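Local structure of berberine bridge enzyme-like 28 (Arabidopsis thaliana, 5D79) at residues G110-Y113 / E114-Y118; K474-D477 / L478-L482. The protein is a flavoprotein oxidoreductase of the berberine bridge enzyme-like family that carries FAD covalently and takes part in adaptation to salt stress. All coordinates share one frame; numbering follows the deposited sequence.

Overall arrangement
Both interactions are local turns whose segments reach the same FAD, one in the PCMH-type FAD-binding domain and one in the BBE region, their centres about 13 Å apart. Interaction 1, in the loop between strands 103-107 and 125-129, is fully buried; backbone N-H groups and a serine hydroxyl meet the diphosphate there, and a histidine is bonded to the flavin. Interaction 2, in the loop between helices 441-458 and 488-500, lies nearer the surface; its own bonds are backbone turns, with carboxylate and methionine packing, and one lysine reaches the adenosine ribose. The turns also touch directly: Glu114 OE2 probably accepts a hydrogen bond from Met476 N, and the CB of Tyr113 and CG of Glu114 pack on Lys474 O.

Interaction 1 of 2, residues G110-Y113 / E114-Y118; sequences GHCY and EGLSY. With FAD (flavin-adenine dinucleotide), chain E.
Cys112 closes a type I beta turn with Gly115, whose N donates to Cys112 O at 2.9 Å. With SG anti to its own backbone N (chi1 -167°), the Cys112 thiol lies alongside Leu116, 3.8 Å from Leu116 CB, and takes a weak bond from Leu116 N. The tight side faces the FAD diphosphate: Ser117 OG donates to FAD O1A at 2.5 Å, Cys112 N to the same oxygen, Gly110 N to FAD O2A and His111 N to FAD O3P. His111 ND1 is bonded covalently to FAD C8M (1.6 Å), the 8alpha-histidyl link of this PCMH-type FAD-binding domain. The Tyr113 ring brings CE1 to 3.6 Å from FAD C9. Away from the diphosphate the loop closes less directly: one water, held among buried residues, donates to Gly110 O and Cys112 O and accepts from Tyr118 OH, while Gly115 O sits over the Tyr118 ring centre. None of the touching residues faces solvent. The loop links strands 103-107 and 125-129; Arg105 of the first strand bonds Leu116 O, Arg107 touches Ser117 and Tyr118, and Tyr113 OH bonds Gln428 on strand 425-434.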
ATOM      1  N   GLY A 110      -4.740   9.076   0.519  1.00 23.26           N
ATOM      2  CA  GLY A 110      -3.506   9.847   0.504  1.00 23.25           C
ATOM      3  C   GLY A 110      -2.276   9.278   1.184  1.00 19.14           C
ATOM      4  O   GLY A 110      -1.432  10.028   1.678  1.00 20.42           O
ATOM      5  N   HIS A 111      -2.153   7.961   1.194  1.00 17.34           N
ATOM      6  CA  HIS A 111      -0.979   7.327   1.770  1.00 18.24           C
ATOM      7  C   HIS A 111       0.195   7.140   0.797  1.00 18.05           C
ATOM      8  O   HIS A 111       1.152   6.453   1.136  1.00 23.76           O
ATOM      9  CB  HIS A 111      -1.376   5.979   2.373  1.00 15.73           C
ATOM     10  CG  HIS A 111      -1.767   6.075   3.813  1.00 15.81           C
ATOM     11  ND1 HIS A 111      -0.856   5.946   4.836  1.00 17.76           N
ATOM     12  CD2 HIS A 111      -2.959   6.336   4.400  1.00 16.24           C
ATOM     13  CE1 HIS A 111      -1.470   6.108   5.995  1.00 17.02           C
ATOM     14  NE2 HIS A 111      -2.746   6.347   5.758  1.00 16.62           N
ATOM     15  N   CYS A 112       0.128   7.743  -0.392  1.00 18.21           N
ATOM     16  CA  CYS A 112       1.194   7.592  -1.389  1.00 18.20           C
ATOM     17  C   CYS A 112       2.541   7.992  -0.812  1.00 18.95           C
ATOM     18  O   CYS A 112       2.728   9.117  -0.353  1.00 22.14           O
ATOM     19  CB  CYS A 112       0.917   8.418  -2.652  1.00 23.24           C
ATOM     20  SG  CYS A 112       1.981   8.009  -4.091  1.00 21.15           S
ATOM     21  N   TYR A 113       3.476   7.053  -0.862  1.00 20.27           N
ATOM     22  CA  TYR A 113       4.791   7.203  -0.247  1.00 22.34           C
ATOM     23  C   TYR A 113       5.567   8.441  -0.722  1.00 19.52           C
ATOM     24  O   TYR A 113       6.412   8.968   0.004  1.00 20.77           O
ATOM     25  CB  TYR A 113       5.599   5.924  -0.493  1.00 19.34           C
ATOM     26  CG  TYR A 113       5.489   4.937   0.645  1.00 15.43           C
ATOM     27  CD1 TYR A 113       4.287   4.759   1.323  1.00 14.30           C
ATOM     28  CD2 TYR A 113       6.591   4.194   1.051  1.00 16.42           C
ATOM     29  CE1 TYR A 113       4.186   3.865   2.383  1.00 17.73           C
ATOM     30  CE2 TYR A 113       6.505   3.290   2.106  1.00 19.19           C
ATOM     31  CZ  TYR A 113       5.300   3.133   2.773  1.00 16.93           C
ATOM     32  OH  TYR A 113       5.220   2.245   3.814  1.00 13.89           O
ATOM     33  N   GLU A 114       5.258   8.910  -1.926  1.00 20.44           N
ATOM     34  CA  GLU A 114       5.901  10.104  -2.471  1.00 24.82           C
ATOM     35  C   GLU A 114       4.903  11.243  -2.693  1.00 21.68           C
ATOM     36  O   GLU A 114       5.222  12.237  -3.351  1.00 24.36           O
ATOM     37  CB  GLU A 114       6.617   9.773  -3.796  1.00 28.38           C
ATOM     38  CG  GLU A 114       7.774   8.765  -3.686  1.00 29.60           C
ATOM     39  CD  GLU A 114       9.106   9.392  -3.241  1.00 33.35           C
ATOM     40  OE1 GLU A 114       9.116  10.554  -2.764  1.00 37.65           O
ATOM     41  OE2 GLU A 114      10.150   8.712  -3.375  1.00 25.33           O
ATOM     42  N   GLY A 115       3.694  11.091  -2.168  1.00 19.62           N
ATOM     43  CA  GLY A 115       2.680  12.127  -2.290  1.00 20.58           C
ATOM     44  C   GLY A 115       2.156  12.410  -3.689  1.00 23.46           C
ATOM     45  O   GLY A 115       1.655  13.502  -3.943  1.00 24.44           O
ATOM     46  N   LEU A 116       2.235  11.430  -4.589  1.00 25.97           N
ATOM     47  CA  LEU A 116       1.926  11.656  -6.006  1.00 20.87           C
ATOM     48  C   LEU A 116       0.442  11.714  -6.324  1.00 21.09           C
ATOM     49  O   LEU A 116       0.071  11.892  -7.486  1.00 26.10           O
ATOM     50  CB  LEU A 116       2.563  10.572  -6.873  1.00 20.14           C
ATOM     51  CG  LEU A 116       4.082  10.562  -6.941  1.00 31.07           C
ATOM     52  CD1 LEU A 116       4.532   9.646  -8.056  1.00 19.67           C
ATOM     53  CD2 LEU A 116       4.622  11.974  -7.127  1.00 30.33           C
ATOM     54  N   SER A 117      -0.399  11.558  -5.301  1.00 30.70           N
ATOM     55  CA  SER A 117      -1.851  11.680  -5.451  1.00 31.15           C
ATOM     56  C   SER A 117      -2.333  13.126  -5.258  1.00 22.38           C
ATOM     57  O   SER A 117      -3.450  13.489  -5.648  1.00 22.95           O
ATOM     58  CB  SER A 117      -2.561  10.758  -4.459  1.00 20.27           C
ATOM     59  OG  SER A 117      -2.080  10.965  -3.144  1.00 20.14           O
ATOM     60  N   TYR A 118      -1.482  13.944  -4.652  1.00 22.91           N
ATOM     61  CA  TYR A 118      -1.802  15.351  -4.440  1.00 24.24           C
ATOM     62  C   TYR A 118      -0.623  16.238  -4.819  1.00 25.08           C
ATOM     63  O   TYR A 118      -0.646  17.434  -4.571  1.00 30.42           O
ATOM     64  CB  TYR A 118      -2.220  15.606  -2.986  1.00 24.33           C
ATOM     65  CG  TYR A 118      -1.216  15.114  -1.975  1.00 31.22           C
ATOM     66  CD1 TYR A 118      -1.238  13.799  -1.538  1.00 30.55           C
ATOM     67  CD2 TYR A 118      -0.241  15.962  -1.462  1.00 36.87           C
ATOM     68  CE1 TYR A 118      -0.316  13.334  -0.619  1.00 33.03           C
ATOM     69  CE2 TYR A 118       0.693  15.509  -0.544  1.00 38.52           C
ATOM     70  CZ  TYR A 118       0.646  14.192  -0.122  1.00 38.52           C
ATOM     71  OH  TYR A 118       1.563  13.721   0.793  1.00 37.82           O
TER
HETATM   72  PA  FAD E 603      -3.372   7.680  -2.320  1.00 19.33           P
HETATM   73  O1A FAD E 603      -2.234   8.654  -2.151  1.00 16.53           O
HETATM   74  O2A FAD E 603      -4.729   8.340  -2.228  1.00 22.48           O
HETATM   75  O5B FAD E 603      -3.191   6.873  -3.708  1.00 21.27           O
HETATM   76  C5B FAD E 603      -1.936   6.319  -4.080  1.00 21.66           C
HETATM   77  C4B FAD E 603      -1.807   6.110  -5.595  1.00 19.79           C
HETATM   78  O4B FAD E 603      -2.972   5.465  -6.079  1.00 17.36           O
HETATM   79  C3B FAD E 603      -1.678   7.437  -6.329  1.00 21.02           C
HETATM   80  O3B FAD E 603      -0.814   7.323  -7.440  1.00 17.24           O
HETATM   81  C2B FAD E 603      -3.103   7.721  -6.768  1.00 24.69           C
HETATM   82  O2B FAD E 603      -3.163   8.519  -7.936  1.00 24.27           O
HETATM   83  C1B FAD E 603      -3.690   6.324  -6.948  1.00 18.46           C
HETATM   84  N9A FAD E 603      -5.143   6.230  -6.688  1.00 16.91           N
HETATM   85  C8A FAD E 603      -5.822   6.395  -5.502  1.00 16.45           C
HETATM   86  N7A FAD E 603      -7.145   6.196  -5.733  1.00 16.40           N
HETATM   87  C5A FAD E 603      -7.322   5.906  -7.044  1.00 17.79           C
HETATM   88  C6A FAD E 603      -8.446   5.619  -7.821  1.00 18.31           C
HETATM   89  N6A FAD E 603      -9.617   5.354  -7.253  1.00 17.68           N
HETATM   90  N1A FAD E 603      -8.296   5.357  -9.168  1.00 19.49           N
HETATM   91  C2A FAD E 603      -7.044   5.369  -9.741  1.00 15.59           C
HETATM   92  N3A FAD E 603      -5.936   5.658  -8.967  1.00 17.51           N
HETATM   93  C4A FAD E 603      -6.069   5.920  -7.647  1.00 18.39           C
HETATM   94  N1  FAD E 603       0.677  -1.170   1.783  1.00 18.24           N
HETATM   95  C2  FAD E 603       0.654  -2.545   1.951  1.00 23.95           C
HETATM   96  O2  FAD E 603       0.224  -3.278   1.053  1.00 15.93           O
HETATM   97  N3  FAD E 603       1.100  -3.093   3.147  1.00 28.03           N
HETATM   98  C4  FAD E 603       1.571  -2.291   4.174  1.00 25.29           C
HETATM   99  O4  FAD E 603       1.849  -2.803   5.260  1.00 24.15           O
HETATM  100  C4X FAD E 603       1.572  -0.905   4.009  1.00 22.61           C
HETATM  101  N5  FAD E 603       1.908  -0.062   5.057  1.00 19.88           N
HETATM  102  C5X FAD E 603       1.607   1.289   4.969  1.00 19.29           C
HETATM  103  C6  FAD E 603       1.695   2.124   6.081  1.00 19.06           C
HETATM  104  C7  FAD E 603       1.395   3.485   5.975  1.00 20.95           C
HETATM  105  C7M FAD E 603       1.505   4.375   7.176  1.00 20.66           C
HETATM  106  C8  FAD E 603       0.959   4.011   4.757  1.00 21.00           C
HETATM  107  C8M FAD E 603       0.655   5.473   4.609  1.00 16.28           C
HETATM  108  C9  FAD E 603       0.874   3.179   3.647  1.00 23.36           C
HETATM  109  C9A FAD E 603       1.244   1.833   3.735  1.00 22.54           C
HETATM  110  N10 FAD E 603       1.195   1.007   2.623  1.00 17.20           N
HETATM  111  C10 FAD E 603       1.092  -0.356   2.814  1.00 16.46           C
HETATM  112  C1' FAD E 603       1.173   1.590   1.243  1.00 11.40           C
HETATM  113  C2' FAD E 603      -0.225   1.849   0.715  1.00 14.78           C
HETATM  114  O2' FAD E 603      -0.883   0.616   0.524  1.00 20.14           O
HETATM  115  C3' FAD E 603      -0.087   2.616  -0.595  1.00 15.36           C
HETATM  116  O3' FAD E 603       0.463   3.884  -0.312  1.00 19.46           O
HETATM  117  C4' FAD E 603      -1.419   2.844  -1.267  1.00 12.97           C
HETATM  118  O4' FAD E 603      -1.227   3.053  -2.641  1.00 14.89           O
HETATM  119  C5' FAD E 603      -2.044   4.108  -0.720  1.00 13.28           C
HETATM  120  O5' FAD E 603      -3.406   4.132  -1.082  1.00 15.51           O
HETATM  121  P   FAD E 603      -4.252   5.435  -0.686  1.00 18.14           P
HETATM  122  O1P FAD E 603      -5.580   5.417  -1.395  1.00 15.08           O
HETATM  123  O2P FAD E 603      -4.432   5.528   0.808  1.00 13.22           O
HETATM  124  O3P FAD E 603      -3.210   6.571  -1.162  1.00 22.20           O
HETATM  125  O   HOH W   1       1.386  10.982   1.162  1.00 18.54           O

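Interaction 2 of 2, residues K474-D477 / L478-L482; sequences KDMD and LGMYL. With FAD (flavin-adenine dinucleotide), chain E.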
ATOM      1  N   LYS A 474       5.814   3.474  -3.309  1.00 19.43           N
ATOM      2  CA  LYS A 474       6.400   4.272  -4.394  1.00 21.20           C
ATOM      3  C   LYS A 474       7.733   4.925  -3.997  1.00 20.52           C
ATOM      4  O   LYS A 474       7.854   5.519  -2.921  1.00 24.87           O
ATOM      5  CB  LYS A 474       5.419   5.355  -4.872  1.00 26.11           C
ATOM      6  CG  LYS A 474       4.693   5.034  -6.175  1.00 29.29           C
ATOM      7  CD  LYS A 474       4.019   6.278  -6.728  1.00 31.45           C
ATOM      8  CE  LYS A 474       2.710   5.952  -7.451  1.00 34.88           C
ATOM      9  NZ  LYS A 474       1.908   7.192  -7.709  1.00 34.21           N
ATOM     10  N   ASP A 475       8.727   4.802  -4.877  1.00 16.92           N
ATOM     11  CA  ASP A 475      10.068   5.299  -4.606  1.00 19.31           C
ATOM     12  C   ASP A 475      10.672   5.968  -5.856  1.00 21.00           C
ATOM     13  O   ASP A 475      11.111   5.307  -6.799  1.00 17.62           O
ATOM     14  CB  ASP A 475      10.948   4.145  -4.099  1.00 19.63           C
ATOM     15  CG  ASP A 475      12.321   4.605  -3.626  1.00 19.40           C
ATOM     16  OD1 ASP A 475      12.552   5.832  -3.454  1.00 16.81           O
ATOM     17  OD2 ASP A 475      13.174   3.711  -3.423  1.00 19.73           O
ATOM     18  N   MET A 476      10.678   7.295  -5.851  1.00 23.80           N
ATOM     19  CA  MET A 476      11.245   8.077  -6.947  1.00 27.19           C
ATOM     20  C   MET A 476      12.727   7.814  -7.145  1.00 22.19           C
ATOM     21  O   MET A 476      13.274   8.093  -8.214  1.00 20.65           O
ATOM     22  CB  MET A 476      11.030   9.565  -6.690  1.00 32.95           C
ATOM     23  CG  MET A 476       9.591   9.924  -6.510  1.00 34.89           C
ATOM     24  SD  MET A 476       8.798   9.811  -8.100  1.00 43.65           S
ATOM     25  CE  MET A 476       8.890  11.547  -8.550  1.00 36.00           C
ATOM     26  N   ASP A 477      13.368   7.296  -6.100  1.00 22.57           N
ATOM     27  CA  ASP A 477      14.796   6.999  -6.127  1.00 26.69           C
ATOM     28  C   ASP A 477      15.128   5.827  -7.047  1.00 24.88           C
ATOM     29  O   ASP A 477      16.287   5.651  -7.421  1.00 23.89           O
ATOM     30  CB  ASP A 477      15.320   6.716  -4.713  1.00 28.45           C
ATOM     31  CG  ASP A 477      15.388   7.969  -3.850  1.00 33.69           C
ATOM     32  OD1 ASP A 477      15.234   9.090  -4.399  1.00 32.47           O
ATOM     33  OD2 ASP A 477      15.611   7.832  -2.626  1.00 36.42           O
ATOM     34  N   LEU A 478      14.116   5.040  -7.418  1.00 23.35           N
ATOM     35  CA  LEU A 478      14.294   3.999  -8.438  1.00 26.93           C
ATOM     36  C   LEU A 478      14.269   4.590  -9.862  1.00 26.33           C
ATOM     37  O   LEU A 478      14.637   3.920 -10.836  1.00 26.69           O
ATOM     38  CB  LEU A 478      13.220   2.911  -8.303  1.00 26.62           C
ATOM     39  CG  LEU A 478      12.867   2.437  -6.891  1.00 26.19           C
ATOM     40  CD1 LEU A 478      11.753   1.398  -6.946  1.00 25.39           C
ATOM     41  CD2 LEU A 478      14.091   1.894  -6.172  1.00 24.81           C
ATOM     42  N   GLY A 479      13.819   5.842  -9.971  1.00 25.54           N
ATOM     43  CA  GLY A 479      13.785   6.551 -11.239  1.00 25.85           C
ATOM     44  C   GLY A 479      12.468   7.259 -11.516  1.00 26.50           C
ATOM     45  O   GLY A 479      11.431   6.877 -10.983  1.00 27.59           O
ATOM     46  N   MET A 480      12.513   8.295 -12.351  1.00 25.98           N
ATOM     47  CA  MET A 480      11.313   9.017 -12.769  1.00 28.01           C
ATOM     48  C   MET A 480      11.488   9.581 -14.183  1.00 29.39           C
ATOM     49  O   MET A 480      12.594   9.588 -14.717  1.00 29.58           O
ATOM     50  CB  MET A 480      10.989  10.136 -11.779  1.00 29.58           C
ATOM     51  CG  MET A 480      12.132  11.107 -11.543  1.00 33.02           C
ATOM     52  SD  MET A 480      11.687  12.430 -10.404  1.00 47.97           S
ATOM     53  CE  MET A 480      10.473  13.342 -11.366  1.00 27.64           C
ATOM     54  N   TYR A 481      10.397  10.034 -14.797  1.00 29.80           N
ATOM     55  CA  TYR A 481      10.470  10.664 -16.117  1.00 29.19           C
ATOM     56  C   TYR A 481      11.068  12.074 -16.063  1.00 33.23           C
ATOM     57  O   TYR A 481      10.527  12.967 -15.408  1.00 32.29           O
ATOM     58  CB  TYR A 481       9.089  10.738 -16.761  1.00 32.83           C
ATOM     59  CG  TYR A 481       8.501   9.410 -17.180  1.00 31.76           C
ATOM     60  CD1 TYR A 481       9.066   8.665 -18.214  1.00 29.68           C
ATOM     61  CD2 TYR A 481       7.356   8.918 -16.566  1.00 29.07           C
ATOM     62  CE1 TYR A 481       8.520   7.451 -18.599  1.00 29.03           C
ATOM     63  CE2 TYR A 481       6.804   7.705 -16.949  1.00 30.45           C
ATOM     64  CZ  TYR A 481       7.388   6.978 -17.962  1.00 28.00           C
ATOM     65  OH  TYR A 481       6.823   5.780 -18.329  1.00 26.45           O
ATOM     66  N   LEU A 482      12.174  12.274 -16.772  1.00 36.69           N
ATOM     67  CA  LEU A 482      12.872  13.552 -16.764  1.00 38.52           C
ATOM     68  C   LEU A 482      13.355  13.927 -18.160  1.00 44.19           C
ATOM     69  O   LEU A 482      13.519  15.106 -18.475  1.00 46.63           O
ATOM     70  CB  LEU A 482      14.045  13.498 -15.786  1.00 37.05           C
ATOM     71  CG  LEU A 482      13.620  13.379 -14.319  1.00 37.31           C
ATOM     72  CD1 LEU A 482      14.772  12.956 -13.423  1.00 33.49           C
ATOM     73  CD2 LEU A 482      13.008  14.696 -13.846  1.00 40.22           C
TER
HETATM   74  PA  FAD E 603      -3.372   7.680  -2.320  1.00 19.33           P
HETATM   75  O1A FAD E 603      -2.234   8.654  -2.151  1.00 16.53           O
HETATM   76  O2A FAD E 603      -4.729   8.340  -2.228  1.00 22.48           O
HETATM   77  O5B FAD E 603      -3.191   6.873  -3.708  1.00 21.27           O
HETATM   78  C5B FAD E 603      -1.936   6.319  -4.080  1.00 21.66           C
HETATM   79  C4B FAD E 603      -1.807   6.110  -5.595  1.00 19.79           C
HETATM   80  O4B FAD E 603      -2.972   5.465  -6.079  1.00 17.36           O
HETATM   81  C3B FAD E 603      -1.678   7.437  -6.329  1.00 21.02           C
HETATM   82  O3B FAD E 603      -0.814   7.323  -7.440  1.00 17.24           O
HETATM   83  C2B FAD E 603      -3.103   7.721  -6.768  1.00 24.69           C
HETATM   84  O2B FAD E 603      -3.163   8.519  -7.936  1.00 24.27           O
HETATM   85  C1B FAD E 603      -3.690   6.324  -6.948  1.00 18.46           C
HETATM   86  N9A FAD E 603      -5.143   6.230  -6.688  1.00 16.91           N
HETATM   87  C8A FAD E 603      -5.822   6.395  -5.502  1.00 16.45           C
HETATM   88  N7A FAD E 603      -7.145   6.196  -5.733  1.00 16.40           N
HETATM   89  C5A FAD E 603      -7.322   5.906  -7.044  1.00 17.79           C
HETATM   90  C6A FAD E 603      -8.446   5.619  -7.821  1.00 18.31           C
HETATM   91  N6A FAD E 603      -9.617   5.354  -7.253  1.00 17.68           N
HETATM   92  N1A FAD E 603      -8.296   5.357  -9.168  1.00 19.49           N
HETATM   93  C2A FAD E 603      -7.044   5.369  -9.741  1.00 15.59           C
HETATM   94  N3A FAD E 603      -5.936   5.658  -8.967  1.00 17.51           N
HETATM   95  C4A FAD E 603      -6.069   5.920  -7.647  1.00 18.39           C
HETATM   96  N1  FAD E 603       0.677  -1.170   1.783  1.00 18.24           N
HETATM   97  C2  FAD E 603       0.654  -2.545   1.951  1.00 23.95           C
HETATM   98  O2  FAD E 603       0.224  -3.278   1.053  1.00 15.93           O
HETATM   99  N3  FAD E 603       1.100  -3.093   3.147  1.00 28.03           N
HETATM  100  C4  FAD E 603       1.571  -2.291   4.174  1.00 25.29           C
HETATM  101  O4  FAD E 603       1.849  -2.803   5.260  1.00 24.15           O
HETATM  102  C4X FAD E 603       1.572  -0.905   4.009  1.00 22.61           C
HETATM  103  N5  FAD E 603       1.908  -0.062   5.057  1.00 19.88           N
HETATM  104  C5X FAD E 603       1.607   1.289   4.969  1.00 19.29           C
HETATM  105  C6  FAD E 603       1.695   2.124   6.081  1.00 19.06           C
HETATM  106  C7  FAD E 603       1.395   3.485   5.975  1.00 20.95           C
HETATM  107  C7M FAD E 603       1.505   4.375   7.176  1.00 20.66           C
HETATM  108  C8  FAD E 603       0.959   4.011   4.757  1.00 21.00           C
HETATM  109  C8M FAD E 603       0.655   5.473   4.609  1.00 16.28           C
HETATM  110  C9  FAD E 603       0.874   3.179   3.647  1.00 23.36           C
HETATM  111  C9A FAD E 603       1.244   1.833   3.735  1.00 22.54           C
HETATM  112  N10 FAD E 603       1.195   1.007   2.623  1.00 17.20           N
HETATM  113  C10 FAD E 603       1.092  -0.356   2.814  1.00 16.46           C
HETATM  114  C1' FAD E 603       1.173   1.590   1.243  1.00 11.40           C
HETATM  115  C2' FAD E 603      -0.225   1.849   0.715  1.00 14.78           C
HETATM  116  O2' FAD E 603      -0.883   0.616   0.524  1.00 20.14           O
HETATM  117  C3' FAD E 603      -0.087   2.616  -0.595  1.00 15.36           C
HETATM  118  O3' FAD E 603       0.463   3.884  -0.312  1.00 19.46           O
HETATM  119  C4' FAD E 603      -1.419   2.844  -1.267  1.00 12.97           C
HETATM  120  O4' FAD E 603      -1.227   3.053  -2.641  1.00 14.89           O
HETATM  121  C5' FAD E 603      -2.044   4.108  -0.720  1.00 13.28           C
HETATM  122  O5' FAD E 603      -3.406   4.132  -1.082  1.00 15.51           O
HETATM  123  P   FAD E 603      -4.252   5.435  -0.686  1.00 18.14           P
HETATM  124  O1P FAD E 603      -5.580   5.417  -1.395  1.00 15.08           O
HETATM  125  O2P FAD E 603      -4.432   5.528   0.808  1.00 13.22           O
HETATM  126  O3P FAD E 603      -3.210   6.571  -1.162  1.00 22.20           O
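Leu478 lies against Asp475 in a compact turn, the two side chains crossing at about a right angle. Followed outward, Leu478 CB first meets the carbonyl of Asp475, 3.5 Å from its O, and CG lies just as near that oxygen. There the chain forks: CD1 rests on Asp475 CB at 4.0 Å, while CD2 comes to 3.4 Å from Asp475 OD2, so that the forked end lies along the Asp475 side chain from CB to OD2. The backbone ties the same pair, Leu478 N donating to Asp475 O (3.1 Å, 160°). One residue on, Gly479 N repeats the bond with Met476 O at 2.9 Å.

The carboxylate of Asp475, with CG anti to the backbone N (chi1 -173°), turns back over the turn, where OD1 accepts from Asp477 N, approached from above the carboxylate plane. Its charge is also met by two lysines, Lys366 at OD1 and Lys368 at OD2. With alanine in place of Asp475, the Asx turn would probably lose its side-chain bond to Asp477 N, Lys368 would lose this carboxylate, and Lys366 would keep Glu114 but lose one of its two carboxylates.

On the other flank two methionines pack by their ends: Met476 CE lies 3.5 Å from Met480 SD, and the methyl carbons of the two also touch. Lys474, before the turn, instead sends NZ to the cofactor, donating to FAD O3B at 2.7 Å, a bond to the adenosine ribose. Gln524 NE2 bonds both Asp475 O and Gly479 O. Taken together, this is an Asx turn leading into a short 3-10 turn, here within the berberine and berberine-like (BBE) family region and directly following an FAD-binding lysine.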